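PDB 1T3B: Thiol:disulfide interchange protein DsbC from Haemophilus influenzae, which probably acts as a periplasmic disulfide isomerase, working as a homodimer that reshuffles disulfide bonds in other proteins through its redox-active disulfide centre. Local coordinates for residues D69-Y74 with R119-P124. Residues are numbered along the deposited sequence; the frame is centred on the assembly and turned at random.
Sequences DKLNSY and RYLAFP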
# COMPACT_ATOMS: atom_id res chain seq x y z
N ASP A 69 -14.78 -7.65 -14.59
CA ASP A 69 -14.72 -8.32 -15.89
C ASP A 69 -14.17 -9.72 -15.66
O ASP A 69 -14.66 -10.69 -16.24
CB ASP A 69 -13.79 -7.57 -16.87
CG ASP A 69 -14.22 -6.14 -17.12
OD1 ASP A 69 -15.42 -5.81 -16.92
OD2 ASP A 69 -13.36 -5.33 -17.53
N LYS A 70 -13.15 -9.82 -14.82
CA LYS A 70 -12.52 -11.09 -14.47
C LYS A 70 -13.62 -12.05 -13.99
O LYS A 70 -13.78 -13.14 -14.52
CB LYS A 70 -11.50 -10.86 -13.35
CG LYS A 70 -10.90 -12.10 -12.72
CD LYS A 70 -9.83 -12.72 -13.58
CE LYS A 70 -8.87 -13.54 -12.73
NZ LYS A 70 -8.35 -12.76 -11.57
N LEU A 71 -14.39 -11.61 -13.00
CA LEU A 71 -15.48 -12.40 -12.44
C LEU A 71 -16.46 -12.79 -13.55
O LEU A 71 -16.60 -13.96 -13.88
CB LEU A 71 -16.19 -11.59 -11.35
CG LEU A 71 -17.46 -12.17 -10.75
CD1 LEU A 71 -17.59 -11.75 -9.29
CD2 LEU A 71 -18.64 -11.67 -11.53
N ASN A 72 -17.13 -11.80 -14.12
CA ASN A 72 -18.07 -12.06 -15.19
C ASN A 72 -17.52 -13.08 -16.17
O ASN A 72 -18.22 -13.96 -16.62
CB ASN A 72 -18.40 -10.78 -15.93
CG ASN A 72 -19.45 -9.98 -15.24
OD1 ASN A 72 -20.12 -10.49 -14.35
ND2 ASN A 72 -19.63 -8.73 -15.64
N SER A 73 -16.23 -12.97 -16.47
CA SER A 73 -15.63 -13.90 -17.42
C SER A 73 -15.77 -15.36 -17.00
O SER A 73 -15.33 -16.25 -17.71
CB SER A 73 -14.14 -13.57 -17.59
OG SER A 73 -13.36 -14.23 -16.62
N TYR A 74 -16.38 -15.61 -15.85
CA TYR A 74 -16.56 -16.97 -15.33
C TYR A 74 -17.99 -17.45 -15.44
O TYR A 74 -18.33 -18.57 -15.07
CB TYR A 74 -16.11 -17.05 -13.86
CG TYR A 74 -14.63 -16.86 -13.66
CD1 TYR A 74 -13.72 -17.31 -14.62
CD2 TYR A 74 -14.12 -16.28 -12.51
CE1 TYR A 74 -12.35 -17.18 -14.43
CE2 TYR A 74 -12.74 -16.15 -12.31
CZ TYR A 74 -11.86 -16.61 -13.28
OH TYR A 74 -10.49 -16.50 -13.08
N ARG A 119 -26.27 -15.75 -8.88
CA ARG A 119 -25.25 -16.53 -9.57
C ARG A 119 -24.17 -16.95 -8.58
O ARG A 119 -23.48 -16.11 -8.03
CB ARG A 119 -24.63 -15.69 -10.69
CG ARG A 119 -25.63 -14.77 -11.39
CD ARG A 119 -25.06 -14.21 -12.69
NE ARG A 119 -23.78 -13.55 -12.48
CZ ARG A 119 -23.07 -12.95 -13.43
NH1 ARG A 119 -23.53 -12.91 -14.68
NH2 ARG A 119 -21.91 -12.38 -13.13
N TYR A 120 -24.03 -18.25 -8.36
CA TYR A 120 -23.05 -18.73 -7.40
C TYR A 120 -21.67 -19.05 -7.94
O TYR A 120 -21.50 -19.65 -9.00
CB TYR A 120 -23.53 -19.99 -6.67
CG TYR A 120 -24.74 -19.85 -5.79
CD1 TYR A 120 -24.75 -18.99 -4.69
CD2 TYR A 120 -25.87 -20.61 -6.03
CE1 TYR A 120 -25.87 -18.91 -3.85
CE2 TYR A 120 -26.98 -20.54 -5.21
CZ TYR A 120 -26.97 -19.69 -4.13
OH TYR A 120 -28.11 -19.64 -3.37
N LEU A 121 -20.69 -18.65 -7.14
CA LEU A 121 -19.28 -18.90 -7.37
C LEU A 121 -18.94 -19.64 -6.09
O LEU A 121 -19.60 -19.45 -5.07
CB LEU A 121 -18.51 -17.59 -7.45
CG LEU A 121 -18.55 -16.93 -8.82
CD1 LEU A 121 -17.84 -15.62 -8.80
CD2 LEU A 121 -17.89 -17.86 -9.81
N ALA A 122 -17.92 -20.48 -6.12
CA ALA A 122 -17.57 -21.22 -4.92
C ALA A 122 -16.55 -20.49 -4.08
O ALA A 122 -15.69 -19.76 -4.58
CB ALA A 122 -17.04 -22.60 -5.29
N PHE A 123 -16.64 -20.70 -2.78
CA PHE A 123 -15.70 -20.10 -1.88
C PHE A 123 -15.44 -21.02 -0.71
O PHE A 123 -15.97 -20.79 0.38
CB PHE A 123 -16.19 -18.75 -1.38
CG PHE A 123 -15.12 -17.94 -0.70
CD1 PHE A 123 -14.20 -17.21 -1.45
CD2 PHE A 123 -14.97 -17.98 0.68
CE1 PHE A 123 -13.16 -16.53 -0.84
CE2 PHE A 123 -13.93 -17.30 1.31
CZ PHE A 123 -13.02 -16.58 0.54
N PRO A 124 -14.67 -22.09 -0.91
CA PRO A 124 -14.38 -23.01 0.20
C PRO A 124 -13.43 -22.36 1.21
O PRO A 124 -12.21 -22.27 1.00
CB PRO A 124 -13.80 -24.25 -0.50
CG PRO A 124 -13.29 -23.73 -1.79
CD PRO A 124 -14.31 -22.71 -2.20
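L71 and N72, in the last turn of helix 63-72, meet R119 and L121 of strand 116-122 in a helix-on-sheet contact, small and mostly apolar, with one hydrogen bond beside the apolar touch. It illustrates how a linker helix can be seated on a thioredoxin-like domain: as in other DsbC proteins, this helix lies between the N-terminal dimerisation domain and the catalytic domain. The apolar part is made by leucine ends, L71 CD1 lying 3.9 Å from L121 CD1 where the two side chains cross at a slant. With CG of L71 anti to the backbone N (chi1 173°), its branched end reaches the strand although the bond to CB does not point there. Y74, just past the helix, adds a looser touch of its CB on L121 CD2 at 4.5 Å. Next to the leucines, R119 NH2 donates to N72 OD1 over 2.9 Å, with a moderately bent N-H...O angle of 148°. The carbonyl oxygen sits close to the guanidinium plane, whereas the amide plane stands nearly upright to it, 85° away. L71 CD2 approaches R119 NH2 at 3.7 Å, also at the edge of the guanidinium group. A second hydrogen bond, between this nitrogen and T91 OG1, helps fix where the guanidinium lies. Strand 116-122 runs between strands 79-81 and 88-94 in the mixed sheet, and T91 of 88-94 also touches both L71 and L121. Helix 166-177 packs alongside, where L173 meets K70 and Y74 while H170 lies against L121.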